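Local atomic coordinates of tryptophan synthase alpha chain (PDB entry 3THA), a protein that probably catalyses, as the alpha subunit of tryptophan synthase, the aldol cleavage of indoleglycerol phosphate to indole and glyceraldehyde 3-phosphate. Residues B[148-153]-B[185-190]; B[168-173]-B[202-207]; B[155-160]-B[192-197]; B[120-125]-B[142-147]. One frame throughout, in Å; residues are numbered along the deposited sequence.

Contact 1 of 4, residues B[148-153]-B[185-190]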
loop_
_atom_site.group_PDB
_atom_site.type_symbol
_atom_site.label_atom_id
_atom_site.label_comp_id
_atom_site.label_asym_id
_atom_site.label_seq_id
_atom_site.Cartn_x
_atom_site.Cartn_y
_atom_site.Cartn_z
ATOM N N VAL B 148 9.027 11.910 5.938
ATOM C CA VAL B 148 8.294 13.012 6.544
ATOM C C VAL B 148 7.312 13.578 5.526
ATOM O O VAL B 148 7.530 13.402 4.333
ATOM C CB VAL B 148 9.226 14.119 7.139
ATOM C CG1 VAL B 148 10.511 13.521 7.682
ATOM C CG2 VAL B 148 9.537 15.204 6.138
ATOM N N SER B 149 6.237 14.223 5.994
ATOM C CA SER B 149 5.287 14.913 5.134
ATOM C C SER B 149 5.332 16.380 5.373
ATOM O O SER B 149 5.984 16.876 6.311
ATOM C CB SER B 149 3.883 14.492 5.485
ATOM O OG SER B 149 3.837 13.089 5.616
ATOM N N VAL B 150 4.582 17.088 4.552
ATOM C CA VAL B 150 4.441 18.513 4.680
ATOM C C VAL B 150 3.734 18.848 6.004
ATOM O O VAL B 150 3.898 19.943 6.554
ATOM C CB VAL B 150 3.718 19.090 3.417
ATOM C CG1 VAL B 150 3.089 20.446 3.681
ATOM C CG2 VAL B 150 4.687 19.199 2.259
ATOM N N THR B 151 2.986 17.884 6.535
ATOM C CA THR B 151 2.149 18.123 7.717
ATOM C C THR B 151 2.739 17.592 9.015
ATOM O O THR B 151 2.176 17.835 10.071
ATOM C CB THR B 151 0.819 17.368 7.587
ATOM O OG1 THR B 151 1.117 16.006 7.276
ATOM C CG2 THR B 151 -0.069 17.966 6.502
ATOM N N THR B 152 3.807 16.812 8.934
ATOM C CA THR B 152 4.425 16.253 10.121
ATOM C C THR B 152 4.859 17.413 10.963
ATOM O O THR B 152 5.504 18.302 10.436
ATOM C CB THR B 152 5.659 15.402 9.809
ATOM O OG1 THR B 152 5.288 14.336 8.938
ATOM C CG2 THR B 152 6.216 14.796 11.080
ATOM N N PRO B 153 4.452 17.437 12.254
ATOM C CA PRO B 153 4.778 18.509 13.201
ATOM C C PRO B 153 6.247 18.877 13.240
ATOM O O PRO B 153 7.110 18.001 13.147
ATOM C CB PRO B 153 4.356 17.921 14.552
ATOM C CG PRO B 153 3.168 17.069 14.217
ATOM C CD PRO B 153 3.490 16.478 12.832
ATOM N N ALA B 185 5.289 26.057 -3.123
ATOM C CA ALA B 185 5.896 26.894 -2.047
ATOM C C ALA B 185 5.826 26.317 -0.610
ATOM O O ALA B 185 6.764 26.459 0.184
ATOM C CB ALA B 185 5.332 28.322 -2.084
ATOM N N ILE B 186 4.723 25.655 -0.283
ATOM C CA ILE B 186 4.625 24.949 0.982
ATOM C C ILE B 186 5.789 23.978 1.171
ATOM O O ILE B 186 6.377 23.899 2.268
ATOM C CB ILE B 186 3.318 24.182 1.077
ATOM C CG1 ILE B 186 2.149 25.153 0.917
ATOM C CG2 ILE B 186 3.254 23.427 2.389
ATOM C CD1 ILE B 186 0.780 24.532 1.033
ATOM N N LEU B 187 6.117 23.260 0.096
ATOM C CA LEU B 187 7.171 22.251 0.102
ATOM C C LEU B 187 8.532 22.860 0.360
ATOM O O LEU B 187 9.310 22.347 1.173
ATOM C CB LEU B 187 7.212 21.479 -1.239
ATOM C CG LEU B 187 6.282 20.275 -1.367
ATOM C CD1 LEU B 187 5.873 20.108 -2.819
ATOM C CD2 LEU B 187 6.939 19.003 -0.833
ATOM N N GLN B 188 8.831 23.938 -0.348
ATOM C CA GLN B 188 10.043 24.682 -0.086
ATOM C C GLN B 188 10.128 25.168 1.364
ATOM O O GLN B 188 11.242 25.295 1.907
ATOM C CB GLN B 188 10.170 25.845 -1.061
ATOM C CG GLN B 188 10.856 25.472 -2.373
ATOM C CD GLN B 188 10.897 26.620 -3.362
ATOM O OE1 GLN B 188 9.909 27.333 -3.558
ATOM N NE2 GLN B 188 12.039 26.801 -3.995
ATOM N N ASP B 189 8.967 25.420 1.988
ATOM C CA ASP B 189 8.931 25.712 3.432
ATOM C C ASP B 189 9.324 24.508 4.231
ATOM O O ASP B 189 10.130 24.615 5.152
ATOM C CB ASP B 189 7.555 26.165 3.909
ATOM C CG ASP B 189 7.429 27.675 3.981
ATOM O OD1 ASP B 189 7.785 28.356 2.992
ATOM O OD2 ASP B 189 6.980 28.175 5.039
ATOM N N LYS B 190 8.768 23.351 3.886
ATOM C CA LYS B 190 9.067 22.161 4.670
ATOM C C LYS B 190 10.545 21.744 4.539
ATOM O O LYS B 190 11.186 21.339 5.531
ATOM C CB LYS B 190 8.097 21.020 4.354
ATOM C CG LYS B 190 8.092 19.925 5.405
ATOM C CD LYS B 190 7.525 20.517 6.711
ATOM C CE LYS B 190 7.323 19.457 7.755
ATOM N NZ LYS B 190 6.653 20.018 8.924
#

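Contact 2 of 4, residues B[168-173]-B[202-207]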
loop_
_atom_site.group_PDB
_atom_site.type_symbol
_atom_site.label_atom_id
_atom_site.label_comp_id
_atom_site.label_asym_id
_atom_site.label_seq_id
_atom_site.Cartn_x
_atom_site.Cartn_y
_atom_site.Cartn_z
ATOM N N ILE B 168 16.447 12.217 3.475
ATOM C CA ILE B 168 15.107 12.366 3.988
ATOM C C ILE B 168 14.142 12.203 2.839
ATOM O O ILE B 168 14.336 12.792 1.769
ATOM C CB ILE B 168 14.869 13.731 4.684
ATOM C CG1 ILE B 168 16.034 14.064 5.629
ATOM C CG2 ILE B 168 13.532 13.706 5.441
ATOM C CD1 ILE B 168 16.259 13.027 6.703
ATOM N N TYR B 169 13.105 11.391 3.068
ATOM C CA TYR B 169 12.090 11.144 2.081
ATOM C C TYR B 169 10.963 12.063 2.450
ATOM O O TYR B 169 10.158 11.739 3.337
ATOM C CB TYR B 169 11.635 9.699 2.164
ATOM C CG TYR B 169 10.934 9.125 0.922
ATOM C CD1 TYR B 169 9.902 9.822 0.280
ATOM C CD2 TYR B 169 11.294 7.876 0.413
ATOM C CE1 TYR B 169 9.274 9.308 -0.848
ATOM C CE2 TYR B 169 10.671 7.358 -0.749
ATOM C CZ TYR B 169 9.649 8.073 -1.346
ATOM O OH TYR B 169 8.990 7.568 -2.461
ATOM N N LEU B 170 10.922 13.223 1.793
ATOM C CA LEU B 170 9.815 14.163 1.886
ATOM C C LEU B 170 8.632 13.818 0.954
ATOM O O LEU B 170 8.692 14.064 -0.251
ATOM C CB LEU B 170 10.282 15.591 1.604
ATOM C CG LEU B 170 9.158 16.617 1.821
ATOM C CD1 LEU B 170 8.391 16.426 3.182
ATOM C CD2 LEU B 170 9.651 18.022 1.708
ATOM N N LEU B 171 7.554 13.277 1.508
ATOM C CA LEU B 171 6.356 13.063 0.722
ATOM C C LEU B 171 5.804 14.415 0.337
ATOM O O LEU B 171 6.046 15.419 1.014
ATOM C CB LEU B 171 5.317 12.239 1.482
ATOM C CG LEU B 171 5.865 10.893 1.949
ATOM C CD1 LEU B 171 4.875 10.157 2.794
ATOM C CD2 LEU B 171 6.258 10.051 0.779
ATOM N N ALA B 172 5.110 14.450 -0.786
ATOM C CA ALA B 172 4.515 15.660 -1.255
ATOM C C ALA B 172 3.035 15.479 -0.972
ATOM O O ALA B 172 2.557 14.345 -0.824
ATOM C CB ALA B 172 4.795 15.824 -2.726
ATOM N N SER B 173 2.326 16.585 -0.812
ATOM C CA SER B 173 0.915 16.534 -0.512
ATOM C C SER B 173 0.173 16.903 -1.754
ATOM O O SER B 173 0.723 17.570 -2.644
ATOM C CB SER B 173 0.555 17.545 0.553
ATOM O OG SER B 173 1.311 17.309 1.708
ATOM N N ILE B 202 17.657 15.823 0.757
ATOM C CA ILE B 202 16.200 15.753 0.782
ATOM C C ILE B 202 15.708 15.475 -0.634
ATOM O O ILE B 202 16.078 16.178 -1.580
ATOM C CB ILE B 202 15.594 17.067 1.390
ATOM C CG1 ILE B 202 16.276 17.352 2.747
ATOM C CG2 ILE B 202 14.053 16.951 1.577
ATOM C CD1 ILE B 202 16.164 18.761 3.257
ATOM N N PHE B 203 14.946 14.399 -0.774
ATOM C CA PHE B 203 14.371 13.935 -2.035
ATOM C C PHE B 203 12.854 13.900 -1.908
ATOM O O PHE B 203 12.328 13.330 -0.954
ATOM C CB PHE B 203 14.836 12.512 -2.398
ATOM C CG PHE B 203 16.346 12.315 -2.479
ATOM C CD1 PHE B 203 17.214 13.358 -2.718
ATOM C CD2 PHE B 203 16.881 11.044 -2.362
ATOM C CE1 PHE B 203 18.594 13.147 -2.780
ATOM C CE2 PHE B 203 18.270 10.823 -2.427
ATOM C CZ PHE B 203 19.124 11.872 -2.627
ATOM N N VAL B 204 12.153 14.495 -2.878
ATOM C CA VAL B 204 10.700 14.529 -2.869
ATOM C C VAL B 204 10.075 13.519 -3.819
ATOM O O VAL B 204 10.383 13.512 -5.006
ATOM C CB VAL B 204 10.159 15.897 -3.249
ATOM C CG1 VAL B 204 8.676 15.936 -2.947
ATOM C CG2 VAL B 204 10.865 17.004 -2.489
ATOM N N GLY B 205 9.181 12.693 -3.282
ATOM C CA GLY B 205 8.443 11.700 -4.040
ATOM C C GLY B 205 6.956 11.669 -3.717
ATOM O O GLY B 205 6.504 12.231 -2.694
ATOM N N PHE B 206 6.203 10.973 -4.583
ATOM C CA PHE B 206 4.707 10.890 -4.582
ATOM C C PHE B 206 4.023 11.912 -5.513
ATOM O O PHE B 206 4.054 13.115 -5.261
ATOM C CB PHE B 206 4.028 10.897 -3.172
ATOM C CG PHE B 206 2.523 10.631 -3.232
ATOM C CD1 PHE B 206 2.026 9.350 -3.035
ATOM C CD2 PHE B 206 1.622 11.659 -3.555
ATOM C CE1 PHE B 206 0.661 9.095 -3.147
ATOM C CE2 PHE B 206 0.248 11.418 -3.662
ATOM C CZ PHE B 206 -0.239 10.132 -3.463
ATOM N N GLY B 207 3.417 11.407 -6.593
ATOM C CA GLY B 207 2.621 12.247 -7.491
ATOM C C GLY B 207 3.321 12.597 -8.787
ATOM O O GLY B 207 2.672 12.856 -9.806
#

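Contact 3 of 4, residues B[155-160]-B[192-197]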
loop_
_atom_site.group_PDB
_atom_site.type_symbol
_atom_site.label_atom_id
_atom_site.label_comp_id
_atom_site.label_asym_id
_atom_site.label_seq_id
_atom_site.Cartn_x
_atom_site.Cartn_y
_atom_site.Cartn_z
ATOM N N GLU B 155 8.262 19.683 15.645
ATOM C CA GLU B 155 8.977 18.921 16.673
ATOM C C GLU B 155 9.123 17.424 16.333
ATOM O O GLU B 155 10.102 16.780 16.707
ATOM C CB GLU B 155 8.322 19.125 18.036
ATOM C CG GLU B 155 6.996 18.366 18.258
ATOM C CD GLU B 155 5.752 19.102 17.727
ATOM O OE1 GLU B 155 5.902 20.219 17.121
ATOM O OE2 GLU B 155 4.627 18.547 17.927
ATOM N N ARG B 156 8.164 16.862 15.618
ATOM C CA ARG B 156 8.265 15.468 15.230
ATOM C C ARG B 156 9.336 15.325 14.120
ATOM O O ARG B 156 10.030 14.316 14.020
ATOM C CB ARG B 156 6.867 14.939 14.826
ATOM C CG ARG B 156 6.847 13.529 14.203
ATOM C CD ARG B 156 6.745 12.418 15.241
ATOM N NE ARG B 156 6.668 11.094 14.619
ATOM C CZ ARG B 156 7.119 9.959 15.173
ATOM N NH1 ARG B 156 7.697 9.966 16.386
ATOM N NH2 ARG B 156 6.992 8.805 14.507
ATOM N N VAL B 157 9.511 16.376 13.327
ATOM C CA VAL B 157 10.503 16.360 12.251
ATOM C C VAL B 157 11.919 16.451 12.840
ATOM O O VAL B 157 12.810 15.687 12.463
ATOM C CB VAL B 157 10.252 17.526 11.226
ATOM C CG1 VAL B 157 11.410 17.683 10.247
ATOM C CG2 VAL B 157 8.928 17.333 10.499
ATOM N N LYS B 158 12.122 17.402 13.741
ATOM C CA LYS B 158 13.396 17.543 14.455
ATOM C C LYS B 158 13.800 16.181 15.059
ATOM O O LYS B 158 14.912 15.695 14.850
ATOM C CB LYS B 158 13.295 18.662 15.501
ATOM C CG LYS B 158 14.455 18.781 16.484
ATOM C CD LYS B 158 14.556 20.212 17.071
ATOM C CE LYS B 158 15.506 20.311 18.286
ATOM N NZ LYS B 158 16.981 20.254 17.958
ATOM N N LYS B 159 12.877 15.552 15.766
ATOM C CA LYS B 159 13.119 14.240 16.326
ATOM C C LYS B 159 13.385 13.108 15.286
ATOM O O LYS B 159 14.251 12.251 15.506
ATOM C CB LYS B 159 11.979 13.894 17.282
ATOM C CG LYS B 159 11.893 12.457 17.654
ATOM C CD LYS B 159 10.584 12.125 18.388
ATOM C CE LYS B 159 10.336 10.594 18.379
ATOM N NZ LYS B 159 11.449 9.832 19.063
ATOM N N LEU B 160 12.680 13.095 14.155
ATOM C CA LEU B 160 12.917 12.035 13.165
ATOM C C LEU B 160 14.237 12.210 12.420
ATOM O O LEU B 160 14.893 11.211 12.068
ATOM C CB LEU B 160 11.761 11.937 12.182
ATOM C CG LEU B 160 10.507 11.273 12.764
ATOM C CD1 LEU B 160 9.263 11.736 12.002
ATOM C CD2 LEU B 160 10.602 9.739 12.742
ATOM N N LYS B 192 13.228 23.841 3.876
ATOM C CA LYS B 192 13.910 24.773 4.758
ATOM C C LYS B 192 13.887 24.294 6.223
ATOM O O LYS B 192 14.915 24.279 6.914
ATOM C CB LYS B 192 13.243 26.147 4.643
ATOM C CG LYS B 192 14.088 27.325 5.224
ATOM C CD LYS B 192 13.457 28.681 5.043
ATOM C CE LYS B 192 14.563 29.720 4.853
ATOM N NZ LYS B 192 14.223 31.107 5.307
ATOM N N GLU B 193 12.712 23.882 6.690
ATOM C CA GLU B 193 12.524 23.441 8.056
ATOM C C GLU B 193 13.401 22.220 8.349
ATOM O O GLU B 193 14.110 22.186 9.357
ATOM C CB GLU B 193 11.033 23.146 8.298
ATOM C CG GLU B 193 10.713 22.565 9.661
ATOM C CD GLU B 193 9.238 22.343 9.888
ATOM O OE1 GLU B 193 8.839 21.187 10.078
ATOM O OE2 GLU B 193 8.469 23.316 9.910
ATOM N N ILE B 194 13.359 21.224 7.466
ATOM C CA ILE B 194 14.160 20.034 7.631
ATOM C C ILE B 194 15.622 20.431 7.610
ATOM O O ILE B 194 16.400 19.989 8.469
ATOM C CB ILE B 194 13.912 19.027 6.521
ATOM C CG1 ILE B 194 12.425 18.714 6.432
ATOM C CG2 ILE B 194 14.715 17.753 6.770
ATOM C CD1 ILE B 194 11.990 18.070 5.147
ATOM N N ARG B 195 15.997 21.277 6.650
ATOM C CA ARG B 195 17.377 21.735 6.565
ATOM C C ARG B 195 17.886 22.238 7.901
ATOM O O ARG B 195 19.021 21.938 8.267
ATOM C CB ARG B 195 17.579 22.787 5.472
ATOM C CG ARG B 195 18.312 22.221 4.282
ATOM C CD ARG B 195 17.911 22.867 2.967
ATOM N NE ARG B 195 18.192 21.949 1.857
ATOM C CZ ARG B 195 17.849 22.137 0.583
ATOM N NH1 ARG B 195 17.194 23.238 0.200
ATOM N NH2 ARG B 195 18.171 21.205 -0.315
ATOM N N SER B 196 17.067 22.966 8.657
ATOM C CA SER B 196 17.564 23.507 9.910
ATOM C C SER B 196 17.763 22.467 11.037
ATOM O O SER B 196 18.096 22.847 12.157
ATOM C CB SER B 196 16.670 24.647 10.395
ATOM O OG SER B 196 15.630 24.152 11.224
ATOM N N PHE B 197 17.569 21.182 10.730
ATOM C CA PHE B 197 17.705 20.073 11.692
ATOM C C PHE B 197 18.710 18.997 11.239
ATOM O O PHE B 197 19.292 18.263 12.068
ATOM C CB PHE B 197 16.351 19.397 11.916
ATOM C CG PHE B 197 15.313 20.289 12.565
ATOM C CD1 PHE B 197 15.672 21.200 13.569
ATOM C CD2 PHE B 197 13.973 20.191 12.201
ATOM C CE1 PHE B 197 14.724 22.044 14.173
ATOM C CE2 PHE B 197 13.009 21.015 12.809
ATOM C CZ PHE B 197 13.394 21.956 13.809
#

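Contact 4 of 4, residues B[120-125]-B[142-147]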
loop_
_atom_site.group_PDB
_atom_site.type_symbol
_atom_site.label_atom_id
_atom_site.label_comp_id
_atom_site.label_asym_id
_atom_site.label_seq_id
_atom_site.Cartn_x
_atom_site.Cartn_y
_atom_site.Cartn_z
ATOM N N LEU B 120 17.212 0.936 3.011
ATOM C CA LEU B 120 15.897 0.334 2.958
ATOM C C LEU B 120 14.886 1.399 3.218
ATOM O O LEU B 120 15.084 2.223 4.095
ATOM C CB LEU B 120 15.730 -0.692 4.067
ATOM C CG LEU B 120 16.847 -1.702 4.348
ATOM C CD1 LEU B 120 16.520 -2.466 5.626
ATOM C CD2 LEU B 120 16.984 -2.687 3.197
ATOM N N ILE B 121 13.792 1.375 2.470
ATOM C CA ILE B 121 12.620 2.137 2.777
ATOM C C ILE B 121 11.522 1.107 3.099
ATOM O O ILE B 121 11.218 0.245 2.268
ATOM C CB ILE B 121 12.162 2.908 1.547
ATOM C CG1 ILE B 121 13.315 3.717 0.950
ATOM C CG2 ILE B 121 10.926 3.788 1.851
ATOM C CD1 ILE B 121 12.968 4.386 -0.360
ATOM N N VAL B 122 10.904 1.192 4.277
ATOM C CA VAL B 122 9.868 0.227 4.649
ATOM C C VAL B 122 8.565 0.986 4.861
ATOM O O VAL B 122 8.387 1.661 5.901
ATOM C CB VAL B 122 10.232 -0.595 5.915
ATOM C CG1 VAL B 122 9.248 -1.732 6.080
ATOM C CG2 VAL B 122 11.718 -1.170 5.834
ATOM N N PRO B 123 7.681 0.940 3.848
ATOM C CA PRO B 123 6.428 1.622 3.931
ATOM C C PRO B 123 5.654 1.045 5.081
ATOM O O PRO B 123 5.640 -0.199 5.272
ATOM C CB PRO B 123 5.703 1.209 2.603
ATOM C CG PRO B 123 6.817 0.905 1.692
ATOM C CD PRO B 123 7.850 0.254 2.544
ATOM N N GLU B 124 4.955 1.947 5.766
ATOM C CA GLU B 124 4.040 1.649 6.843
ATOM C C GLU B 124 4.726 1.044 8.083
ATOM O O GLU B 124 4.036 0.644 9.047
ATOM C CB GLU B 124 2.854 0.819 6.370
ATOM C CG GLU B 124 2.247 1.282 5.018
ATOM C CD GLU B 124 1.556 2.656 5.057
ATOM O OE1 GLU B 124 1.464 3.284 6.158
ATOM O OE2 GLU B 124 1.125 3.092 3.957
ATOM N N LEU B 125 6.064 1.034 8.091
ATOM C CA LEU B 125 6.765 0.767 9.342
ATOM C C LEU B 125 6.976 2.106 10.017
ATOM O O LEU B 125 7.839 2.872 9.600
ATOM C CB LEU B 125 8.087 0.052 9.125
ATOM C CG LEU B 125 8.813 -0.476 10.366
ATOM C CD1 LEU B 125 8.054 -1.646 10.970
ATOM C CD2 LEU B 125 10.198 -0.920 9.968
ATOM N N ILE B 142 23.696 0.208 7.005
ATOM C CA ILE B 142 22.629 0.350 6.040
ATOM C C ILE B 142 21.738 1.387 6.674
ATOM O O ILE B 142 21.477 1.362 7.878
ATOM C CB ILE B 142 21.861 -0.969 5.866
ATOM C CG1 ILE B 142 22.596 -1.890 4.913
ATOM C CG2 ILE B 142 20.528 -0.723 5.283
ATOM C CD1 ILE B 142 22.162 -1.739 3.472
ATOM N N ALA B 143 21.304 2.331 5.873
ATOM C CA ALA B 143 20.406 3.322 6.358
ATOM C C ALA B 143 18.965 2.818 6.236
ATOM O O ALA B 143 18.570 2.260 5.193
ATOM C CB ALA B 143 20.598 4.601 5.554
ATOM N N LEU B 144 18.196 3.030 7.305
ATOM C CA LEU B 144 16.733 2.914 7.311
ATOM C C LEU B 144 16.124 4.302 7.101
ATOM O O LEU B 144 16.229 5.174 7.976
ATOM C CB LEU B 144 16.234 2.344 8.654
ATOM C CG LEU B 144 14.736 2.094 8.639
ATOM C CD1 LEU B 144 14.380 1.081 7.491
ATOM C CD2 LEU B 144 14.232 1.575 9.942
ATOM N N ILE B 145 15.490 4.499 5.955
ATOM C CA ILE B 145 15.225 5.811 5.435
ATOM C C ILE B 145 14.004 6.369 6.121
ATOM O O ILE B 145 13.018 5.652 6.322
ATOM C CB ILE B 145 15.034 5.743 3.879
ATOM C CG1 ILE B 145 16.268 5.169 3.183
ATOM C CG2 ILE B 145 14.578 7.079 3.252
ATOM C CD1 ILE B 145 17.494 6.091 3.188
ATOM N N THR B 146 14.084 7.660 6.459
ATOM C CA THR B 146 13.116 8.365 7.265
ATOM C C THR B 146 12.163 9.150 6.375
ATOM O O THR B 146 12.611 9.930 5.509
ATOM C CB THR B 146 13.827 9.435 8.165
ATOM O OG1 THR B 146 14.861 8.835 8.947
ATOM C CG2 THR B 146 12.857 10.094 9.108
ATOM N N LEU B 147 10.868 9.019 6.662
ATOM C CA LEU B 147 9.833 9.646 5.887
ATOM C C LEU B 147 9.254 10.796 6.617
ATOM O O LEU B 147 8.993 10.679 7.800
ATOM C CB LEU B 147 8.702 8.652 5.637
ATOM C CG LEU B 147 8.852 7.805 4.392
ATOM C CD1 LEU B 147 10.235 7.087 4.317
ATOM C CD2 LEU B 147 7.726 6.821 4.385
HETATM O O HOH W 1 11.282 3.611 5.776
#

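Contact 1 of 4, residues B[148-153]-B[185-190]
Lys190 and Val150 carry a loop-to-helix contact on the outer layer of the barrel, where the loop 148-153, leaving strand 143-148, lies against helix 180-195. Lysine suits its place because it has both a long apolar stem and a charged end. The stem bends once, at chi2 (66°), and then runs extended under the turn, bringing CE to 3.2 Å from the backbone O of Ser149. From there Lys190 NZ gives a short bond of 2.6 Å to Thr152 O, approaching almost head-on to that carbonyl (C=O...N angle 169°). Glu193 forms a salt bridge with the same ammonium group, so a largely buried charge has both a carboxylate and a carbonyl to satisfy it. In this TIM barrel the loop is the link from a strand to the following helix, and Pro153 stands at the N-cap of helix 154-161. The turn is further held from within: Ser149 N donates to Thr152 OG1 over 3.1 Å. Val150 supplies the apolar half of the contact. Its two methyls diverge to separate residues of the helix, CG1 meeting Ile186 CG2 closely at 3.3 Å and CG2 meeting Leu187 CD2 at 3.8 Å, each pair crossing at about a right angle. Valine fits here because the branching at CB lets one residue touch two side chains of the helix. Ser149 packs on Asp53 and Thr151 on Asp70, both of the second subunit.

Contact 2 of 4, residues B[168-173]-B[202-207]
Phe203 N donates to Ile168 O over 3.1 Å in an almost perfectly straight bond (179° at the hydrogen), and Phe203 O in turn accepts from Leu170 N. These bonds join strands 168-171 and 202-205, parallel neighbours in the eight-stranded TIM barrel and the two strands of a beta-alpha-beta unit whose helix is 180-195. The second bond is also 3.1 Å long but more bent, at 140°, with Leu170 N tilted out of the carbonyl plane of Phe203. Farther along, the ladder slackens: Gly205 N to Leu170 O and Ala172 N to Gly205 O are weak bonds, and a CA-H...O contact from Val204 CA to Leu170 O (3.3 Å) supplements them. Segments 168-171 and 202-205 run at 34° to each other, in keeping with the twist of a barrel wall. Ile168, Leu170, Ile202 and Val204 share the face turned to helix 180-195, a fitting place for branched aliphatics; Leu170 CB rests 4.0 Å from Ile202 CG2. Tyr169 and Phe203 take the other face, inside the barrel, where Tyr169 lies near Glu46, the predicted proton acceptor. The Tyr169 ring leans over toward strand 202-205, CE1 reaching Gly205 CA, and the missing side chain of this glycine suits a place beside the ring. Phe206 makes a cation-pi contact with Lys66 of the second subunit, while Ala172 CB, small enough to sit close to the neighbouring backbone, meets Val204 CG1 at 3.9 Å.

Contact 3 of 4, residues B[155-160]-B[192-197]
Lys158 lies across the ring of Phe197 in a CH-pi contact that joins helix 154-161 to the C-terminal end of helix 180-195, two successive outer helices of the TIM barrel packed side by side. Lys158 CB stands 3.5 Å above the ring centroid, only 9° off the normal, and CD reaches Phe197 CE1 at 3.4 Å, so the aliphatic stem follows the face outward from the helix. This path depends on CG lying anti to the backbone N (chi1 170°); beyond CD the chain leaves the ring. On the opposite face, toward the rim, sits Ser196 OG. Lysine is apt at such an exposed position, since its methylenes can cover an aromatic while its charge remains toward water. Ordinary apolar packing fills the deeper side. Val157 CG1 comes to the edge of the Phe197 ring, 4.1 Å from CD2, and also touches Ile194 CG1. Branching gives this valine a second methyl for Glu193: CG2 lies 3.9 Å from OE1, a carboxylate oxygen whose charge is paired with Lys190 of its own helix. Polar bonds act within 192-197 instead: Ser196 OG donates to Glu193 O (3.1 Å), and Phe197 N to Ile194 O (2.8 Å), fixing the turn from which the ring projects. The two helices are thus held together at this point by dispersion and CH-pi contacts, which need shape fit rather than paired donors and acceptors.

Contact 4 of 4, residues B[120-125]-B[142-147]
Ile121 and Ile145 meet at a slant, with Ile121 CG1 4.0 Å from Ile145 CB, and Leu147 CD1 approaches Ile121 CG2 at about a right angle to extend the apolar surface inside the barrel. Ile121 also borders Glu46, the predicted proton acceptor, so this aliphatic cluster forms part of the wall beside it. The outward face is built from leucines and a valine that turn to helix 131-140. There Leu144, its CG swung anti to the backbone N (chi1 -175°), sends CD1 over to Val122 CG2 at 3.9 Å, while Leu120 CG packs on Ile142 CG2. Two fairly straight backbone bonds flank Leu120: its N donates to Ala143 O (2.9 Å) and its O accepts from Ile145 N (3.0 Å). Beyond them the chains diverge, and a water takes over, accepting from Val122 N (2.9 Å) and donating to Ile145 O (2.7 Å). Val122 to Leu125 form a type II beta turn, where Glu124 O accepts a bond from Asn98 of the second subunit. Parallel strands 117-121 and 143-148, linked through helix 131-140, make a beta-alpha-beta unit, the repeating element of the TIM barrel.

How the contacts relate
The four contacts join neighbouring strands and helices of the barrel, from its wall to its outer layer. Contacts 4 and 2, with centres about 13 Å apart, are joined through strand 143-148: Thr146 O is 2.9 Å from Tyr169 N, and the Tyr169 ring packs on Ile121. Through Ile121 and Tyr169 respectively, both border Glu46, the predicted proton acceptor. Contact 1 adjoins contact 2 at Val148, whose O lies 2.8 Å from Leu171 N. Contacts 1 and 3 share helix 180-195, with centres about 10 Å apart; Val157 packs on both Thr152 and Lys190, while Ile194 reaches inward to Ile202 of contact 2. Contacts 1, 2 and 4 touch the second subunit; contact 3 does not.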